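Long-range contacts in NADH oxidoreductase (Mesorhizobium loti, PDB 3PI7), which probably binds NADPH and acts as an NAD(P)H-dependent oxidoreductase, possibly a quinone reductase: residues A[9-15]-A[38-44]; A[58-62]-A[118-122]; A[33-37]-A[68-72]. All blocks are in the same frame, centred on the assembly; numbering follows the deposited sequence.

Contact 1: A[9-15]-A[38-44]; sequences SEMKALL and EQGRIAV
Met11 and Ile42 form a hydrogen-bonded pair in a two-stranded antiparallel sheet made by strands 10-16 and 37-43. The pairing runs from Glu10-Ala43 to Leu15-Glu38, and Val44 N adds a bond to Ser9 O beyond it. Met11 N reaches Ile42 O at 2.8 Å, and Ile42 N returns the bond to Met11 O. Ala13 and Gly40 are joined in the same way, as are Leu15 and Glu38.

The tight part lies on the face that carries Met11, Leu15 and Ile42. Met11, a selenomethionine, brings its CE to 3.6 Å from Ile42 CD1. Its chi1 (62°) sets CG between the backbone N and carbonyl carbon, and the extended chain beyond carries CE to this methyl. Leu15 and Ile42 lie alongside and head opposite ways, Leu15 CD1 3.6 Å from Ile42 CG2. A CB on Gly40 would run into Leu15 CD1.

On the other face Lys12 NZ turns inward to salt bridges with the C-terminal Pro349 and with Glu122. The solvent side is looser and rests on exposed Glu10 and Arg41, whose side chains cross nearly perpendicularly. Glu10 OE2 uses its anti lone pair to accept from Arg41 NE at 2.8 Å, nearly in the guanidinium plane.

Contact 2: A[58-62]-A[118-122]; sequences LASIN and GSWAE
A single side-chain-to-backbone hydrogen bond joins these segments: the indole NE1 of Trp120 donates to Ser60 O at 3.0 Å. The bond is fairly straight, with an angle of 163° at the hydrogen. The oxygen lies in the ring plane, at the edge of the indole, while NE1 sits tilted from the carbonyl plane of Ser60.

Two apolar side chains approach the indole beside this bond. Ala59 CB lies at the ring edge, 3.6 Å from Trp120 CD1. Ile61 lies across the Trp120 side chain, with CG1 3.7 Å and CG2 3.8 Å from Trp120 CZ2.

Both segments belong to the GroES-like domain. Strand 58-60 pairs with strands 86-94 and 345-348 in the mixed sheet, and the 118-122 loop leads into strand 123-127. Trp120 is the centre of an inverse gamma turn in that loop. With CG beside its own backbone N (chi1 -62°), the indole swings across so that NE1 meets Ser60 O.

With an alanine here in place of the indole, the buried Ser60 carbonyl would probably lose this donor and a gap would open beside Ala59 and Ile61. Ser119 also packs here, its OG 3.5 Å from Ala59 CB, while that hydroxyl bonds to Glu86 O.

Contact 3: A[33-37]-A[68-72]; sequences MEPYL and FIKGQ
Tyr36 and Lys70 meet through a CH-pi contact. Lys70 CG lies over one face of the phenol ring, 3.9 Å from its centroid and 15° off the ring normal. Pro35 CB covers the opposite face, so the ring is held between two aliphatic groups. Tyr36 OH bonds to Glu31 and Lys70 NZ to Gly27 O; these two atoms, OH and NZ, are 3.6 Å apart and not bonded to each other.

Apolar packing gathers round Ile69. Its CD1 touches Leu37 CD1 at 3.9 Å and Tyr36 CB at 4.0 Å, with the selenium of Met33 farther off. A chi1 of 69° tucks CG1 in between Ile69's own N and C, which brings CD1 to Leu37 and Tyr36. The Leu37 side chain runs roughly square to that of Ile69.

The contact joins the turn that leads into strand 37-43 to the C-terminal end of helix 63-69. A Schellman motif closes that helix, with Gly71 at positive phi (72°) and its N bonded to Phe68 O.

Polar bridging is left to one water. It donates to Tyr36 O and to Ile69 O, each at 2.8 Å. Ile69 O also accepts from Arg77. Within the turn, Met33 O takes two backbone donors, Tyr36 N and Leu37 N.

Overall arrangement
The three contacts lie on the same side of the chain's centre, with centres about 13 Å (1 and 2), 14 Å (2 and 3) and 17 Å (1 and 3) apart. Contact 1 closes before contact 2 opens, whereas contact 3 alternates with both along the chain. Segment 33-37 runs directly into 38-44, and strand 58-60 is followed by helix 63-69. The 118-122 loop packs against strand 10-16, probably with a backbone bond from Leu14 N to Trp120 O. Trp120 CZ3 also touches Leu37 and Ile69. They tie the two-stranded sheet and the end of helix 63-69 to the GroES-like part; none has a segment in the Rossmann parallel sheet, where the family probably binds NADPH.

Contact 1: A[9-15]-A[38-44]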
# COMPACT_ATOMS: atom_id res chain seq x y z
N SER A 9 -48.75 -3.21 7.62
CA SER A 9 -48.32 -1.84 7.40
C SER A 9 -47.36 -1.42 8.52
O SER A 9 -46.72 -0.39 8.39
CB SER A 9 -49.51 -0.90 7.29
OG SER A 9 -50.33 -0.95 8.43
N GLU A 10 -47.25 -2.21 9.60
CA GLU A 10 -46.35 -1.90 10.72
C GLU A 10 -45.47 -3.10 11.00
O GLU A 10 -45.89 -4.24 10.79
CB GLU A 10 -47.21 -1.53 11.94
CG GLU A 10 -46.46 -1.00 13.14
CD GLU A 10 -47.36 -0.33 14.16
OE1 GLU A 10 -48.16 0.55 13.76
OE2 GLU A 10 -47.28 -0.69 15.35
N MSE A 11 -44.28 -2.85 11.51
CA MSE A 11 -43.36 -3.97 11.85
C MSE A 11 -42.46 -3.63 13.02
O MSE A 11 -42.25 -2.45 13.33
CB MSE A 11 -42.48 -4.29 10.62
CG MSE A 11 -41.58 -3.08 10.21
SE MSE A 11 -40.38 -3.57 8.84
CE MSE A 11 -39.31 -2.03 8.85
N LYS A 12 -41.91 -4.66 13.67
CA LYS A 12 -40.91 -4.43 14.69
C LYS A 12 -39.55 -4.45 14.00
O LYS A 12 -39.38 -5.12 12.98
CB LYS A 12 -40.98 -5.42 15.87
CG LYS A 12 -40.90 -6.90 15.57
CD LYS A 12 -41.00 -7.68 16.88
CE LYS A 12 -40.55 -9.13 16.80
NZ LYS A 12 -41.46 -9.96 15.97
N ALA A 13 -38.59 -3.68 14.53
CA ALA A 13 -37.27 -3.55 13.95
C ALA A 13 -36.30 -3.02 14.97
O ALA A 13 -36.74 -2.51 16.00
CB ALA A 13 -37.32 -2.61 12.74
N LEU A 14 -34.98 -3.17 14.71
CA LEU A 14 -33.89 -2.63 15.56
C LEU A 14 -33.39 -1.40 14.84
O LEU A 14 -32.73 -1.52 13.80
CB LEU A 14 -32.77 -3.66 15.78
CG LEU A 14 -33.21 -5.01 16.33
CD1 LEU A 14 -32.02 -5.92 16.52
CD2 LEU A 14 -34.01 -4.85 17.66
N LEU A 15 -33.83 -0.23 15.32
CA LEU A 15 -33.60 1.04 14.67
C LEU A 15 -32.34 1.74 15.09
O LEU A 15 -32.06 1.85 16.27
CB LEU A 15 -34.77 1.97 14.94
CG LEU A 15 -36.14 1.36 14.77
CD1 LEU A 15 -37.20 2.33 15.27
CD2 LEU A 15 -36.39 0.96 13.33
N GLU A 38 -32.43 0.81 18.96
CA GLU A 38 -33.61 0.77 19.81
C GLU A 38 -34.64 -0.08 19.12
O GLU A 38 -34.80 -0.01 17.89
CB GLU A 38 -34.16 2.16 20.11
CG GLU A 38 -34.56 2.99 18.91
CD GLU A 38 -35.29 4.28 19.25
OE1 GLU A 38 -36.01 4.30 20.28
OE2 GLU A 38 -35.15 5.26 18.50
N GLN A 39 -35.32 -0.91 19.91
CA GLN A 39 -36.38 -1.73 19.36
C GLN A 39 -37.57 -0.82 19.18
O GLN A 39 -37.91 -0.05 20.08
CB GLN A 39 -36.69 -2.92 20.29
CG GLN A 39 -37.73 -3.86 19.68
CD GLN A 39 -38.20 -4.91 20.64
OE1 GLN A 39 -37.40 -5.54 21.35
NE2 GLN A 39 -39.50 -5.14 20.66
N GLY A 40 -38.18 -0.86 18.01
CA GLY A 40 -39.34 -0.02 17.78
C GLY A 40 -40.31 -0.64 16.81
O GLY A 40 -40.02 -1.68 16.22
N ARG A 41 -41.47 -0.04 16.69
CA ARG A 41 -42.50 -0.45 15.74
C ARG A 41 -42.58 0.69 14.75
O ARG A 41 -42.75 1.83 15.17
CB ARG A 41 -43.86 -0.71 16.44
CG ARG A 41 -43.90 -1.97 17.29
CD ARG A 41 -45.32 -2.46 17.56
NE ARG A 41 -45.96 -2.99 16.34
CZ ARG A 41 -45.78 -4.22 15.86
NH1 ARG A 41 -44.96 -5.07 16.48
NH2 ARG A 41 -46.38 -4.61 14.75
N ILE A 42 -42.36 0.41 13.47
CA ILE A 42 -42.35 1.44 12.44
C ILE A 42 -43.12 0.97 11.23
O ILE A 42 -43.38 -0.22 11.09
CB ILE A 42 -40.88 1.83 12.05
CG1 ILE A 42 -40.08 0.65 11.49
CG2 ILE A 42 -40.13 2.51 13.21
CD1 ILE A 42 -38.89 1.13 10.58
N ALA A 43 -43.44 1.89 10.33
CA ALA A 43 -44.12 1.55 9.10
C ALA A 43 -43.25 0.66 8.22
O ALA A 43 -42.02 0.81 8.17
CB ALA A 43 -44.48 2.82 8.34
N VAL A 44 -43.90 -0.31 7.57
CA VAL A 44 -43.22 -1.18 6.63
C VAL A 44 -42.89 -0.32 5.40
O VAL A 44 -43.76 0.36 4.87
CB VAL A 44 -44.06 -2.44 6.29
CG1 VAL A 44 -43.45 -3.23 5.14
CG2 VAL A 44 -44.23 -3.32 7.53

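Contact 2: A[58-62]-A[118-122]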
# COMPACT_ATOMS: atom_id res chain seq x y z
N LEU A 58 -34.44 -14.88 8.88
CA LEU A 58 -33.25 -14.86 9.74
C LEU A 58 -32.32 -13.79 9.25
O LEU A 58 -32.18 -13.63 8.04
CB LEU A 58 -32.52 -16.23 9.73
CG LEU A 58 -33.19 -17.46 10.37
CD1 LEU A 58 -32.49 -18.74 9.94
CD2 LEU A 58 -33.18 -17.38 11.89
N ALA A 59 -31.67 -13.06 10.15
CA ALA A 59 -30.71 -12.05 9.72
C ALA A 59 -29.37 -12.37 10.36
O ALA A 59 -29.34 -12.82 11.50
CB ALA A 59 -31.20 -10.65 10.11
N SER A 60 -28.29 -12.22 9.62
CA SER A 60 -26.95 -12.44 10.17
C SER A 60 -26.48 -11.23 10.93
O SER A 60 -26.97 -10.11 10.71
CB SER A 60 -25.93 -12.68 9.06
OG SER A 60 -26.08 -13.90 8.36
N ILE A 61 -25.48 -11.43 11.78
CA ILE A 61 -24.75 -10.36 12.45
C ILE A 61 -23.30 -10.53 12.04
O ILE A 61 -22.69 -11.56 12.37
CB ILE A 61 -24.91 -10.27 13.98
CG1 ILE A 61 -26.39 -10.25 14.39
CG2 ILE A 61 -24.15 -9.03 14.52
CD1 ILE A 61 -26.58 -10.59 15.85
N ASN A 62 -22.76 -9.57 11.30
CA ASN A 62 -21.37 -9.61 10.84
C ASN A 62 -20.55 -8.49 11.46
O ASN A 62 -21.13 -7.47 11.81
CB ASN A 62 -21.32 -9.46 9.32
CG ASN A 62 -21.92 -10.63 8.59
OD1 ASN A 62 -21.49 -11.78 8.76
ND2 ASN A 62 -22.97 -10.38 7.84
N GLY A 118 -32.74 -2.14 6.66
CA GLY A 118 -31.94 -3.29 7.04
C GLY A 118 -32.64 -4.57 7.35
O GLY A 118 -33.85 -4.61 7.57
N SER A 119 -31.84 -5.63 7.50
CA SER A 119 -32.40 -6.95 7.76
C SER A 119 -32.83 -7.18 9.22
O SER A 119 -33.42 -8.22 9.48
CB SER A 119 -31.39 -8.02 7.37
OG SER A 119 -30.21 -7.89 8.14
N TRP A 120 -32.50 -6.30 10.17
CA TRP A 120 -32.85 -6.49 11.60
C TRP A 120 -34.24 -5.88 11.84
O TRP A 120 -34.43 -4.91 12.57
CB TRP A 120 -31.78 -5.90 12.53
CG TRP A 120 -30.43 -6.53 12.38
CD1 TRP A 120 -30.08 -7.59 11.58
CD2 TRP A 120 -29.24 -6.11 13.02
NE1 TRP A 120 -28.75 -7.84 11.69
CE2 TRP A 120 -28.20 -6.96 12.58
CE3 TRP A 120 -28.94 -5.09 13.93
CZ2 TRP A 120 -26.89 -6.83 13.03
CZ3 TRP A 120 -27.63 -4.97 14.39
CH2 TRP A 120 -26.62 -5.80 13.90
N ALA A 121 -35.20 -6.49 11.13
CA ALA A 121 -36.55 -6.01 10.98
C ALA A 121 -37.40 -7.12 10.44
O ALA A 121 -36.87 -8.05 9.85
CB ALA A 121 -36.54 -4.85 9.99
N GLU A 122 -38.71 -7.02 10.63
CA GLU A 122 -39.59 -8.02 10.08
C GLU A 122 -39.59 -8.01 8.55
O GLU A 122 -39.82 -9.06 7.95
CB GLU A 122 -40.99 -7.83 10.63
CG GLU A 122 -41.06 -8.41 12.03
CD GLU A 122 -42.38 -8.27 12.76
OE1 GLU A 122 -43.02 -7.20 12.64
OE2 GLU A 122 -42.68 -9.16 13.59

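Contact 3: A[33-37]-A[68-72]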
# COMPACT_ATOMS: atom_id res chain seq x y z
N MSE A 33 -26.02 -2.77 23.02
CA MSE A 33 -26.77 -2.39 21.83
C MSE A 33 -27.49 -1.06 22.01
O MSE A 33 -27.67 -0.32 21.05
CB MSE A 33 -27.82 -3.47 21.50
CG MSE A 33 -27.21 -4.79 21.15
SE MSE A 33 -26.95 -4.97 19.29
CE MSE A 33 -28.65 -5.70 18.73
N GLU A 34 -27.90 -0.74 23.26
CA GLU A 34 -28.72 0.43 23.59
C GLU A 34 -28.13 1.76 23.14
O GLU A 34 -28.93 2.63 22.81
CB GLU A 34 -29.05 0.49 25.08
CG GLU A 34 -29.89 -0.68 25.55
CD GLU A 34 -29.14 -1.93 25.96
OE1 GLU A 34 -27.91 -2.02 25.74
OE2 GLU A 34 -29.81 -2.87 26.44
N PRO A 35 -26.80 1.98 23.07
CA PRO A 35 -26.33 3.29 22.55
C PRO A 35 -26.59 3.44 21.04
O PRO A 35 -26.67 4.56 20.53
CB PRO A 35 -24.81 3.22 22.76
CG PRO A 35 -24.55 2.07 23.68
CD PRO A 35 -25.66 1.12 23.46
N TYR A 36 -26.77 2.32 20.35
CA TYR A 36 -26.78 2.26 18.88
C TYR A 36 -28.07 1.87 18.26
O TYR A 36 -28.31 2.20 17.10
CB TYR A 36 -25.71 1.25 18.41
CG TYR A 36 -24.38 1.45 19.08
CD1 TYR A 36 -23.68 2.64 18.92
CD2 TYR A 36 -23.86 0.50 19.96
CE1 TYR A 36 -22.48 2.87 19.59
CE2 TYR A 36 -22.67 0.72 20.65
CZ TYR A 36 -21.98 1.91 20.46
OH TYR A 36 -20.79 2.12 21.11
N LEU A 37 -28.89 1.09 18.99
CA LEU A 37 -30.12 0.58 18.42
C LEU A 37 -31.22 0.61 19.43
O LEU A 37 -30.96 0.46 20.63
CB LEU A 37 -29.90 -0.88 17.95
CG LEU A 37 -28.94 -1.12 16.79
CD1 LEU A 37 -28.70 -2.59 16.59
CD2 LEU A 37 -29.49 -0.53 15.50
N PHE A 68 -20.96 -0.67 11.45
CA PHE A 68 -21.94 0.23 10.89
C PHE A 68 -22.82 0.89 11.95
O PHE A 68 -23.03 2.10 11.86
CB PHE A 68 -22.79 -0.50 9.85
CG PHE A 68 -23.92 0.34 9.33
CD1 PHE A 68 -23.68 1.38 8.45
CD2 PHE A 68 -25.24 0.10 9.73
CE1 PHE A 68 -24.73 2.15 7.93
CE2 PHE A 68 -26.29 0.88 9.23
CZ PHE A 68 -26.02 1.92 8.36
N ILE A 69 -23.36 0.13 12.92
CA ILE A 69 -24.28 0.72 13.92
C ILE A 69 -23.52 1.73 14.83
O ILE A 69 -24.09 2.73 15.30
CB ILE A 69 -25.05 -0.36 14.72
CG1 ILE A 69 -24.13 -1.17 15.67
CG2 ILE A 69 -25.79 -1.30 13.75
CD1 ILE A 69 -24.82 -2.16 16.58
N LYS A 70 -22.21 1.50 14.97
CA LYS A 70 -21.34 2.37 15.75
C LYS A 70 -20.93 3.61 14.98
O LYS A 70 -20.27 4.46 15.55
CB LYS A 70 -20.09 1.58 16.18
CG LYS A 70 -20.41 0.57 17.28
CD LYS A 70 -19.21 -0.35 17.54
CE LYS A 70 -18.98 -0.50 19.02
NZ LYS A 70 -17.99 0.49 19.52
N GLY A 71 -21.33 3.72 13.71
CA GLY A 71 -20.97 4.84 12.83
C GLY A 71 -19.50 4.81 12.41
O GLY A 71 -18.92 5.84 12.08
N GLN A 72 -18.92 3.61 12.43
CA GLN A 72 -17.51 3.33 12.17
C GLN A 72 -17.28 2.53 10.87
O GLN A 72 -16.18 2.00 10.65
CB GLN A 72 -16.93 2.57 13.36
CG GLN A 72 -16.85 3.50 14.58
CD GLN A 72 -16.55 2.83 15.89
OE1 GLN A 72 -16.79 3.40 16.95
NE2 GLN A 72 -16.06 1.62 15.88
O HOH W 1 -26.59 3.82 15.69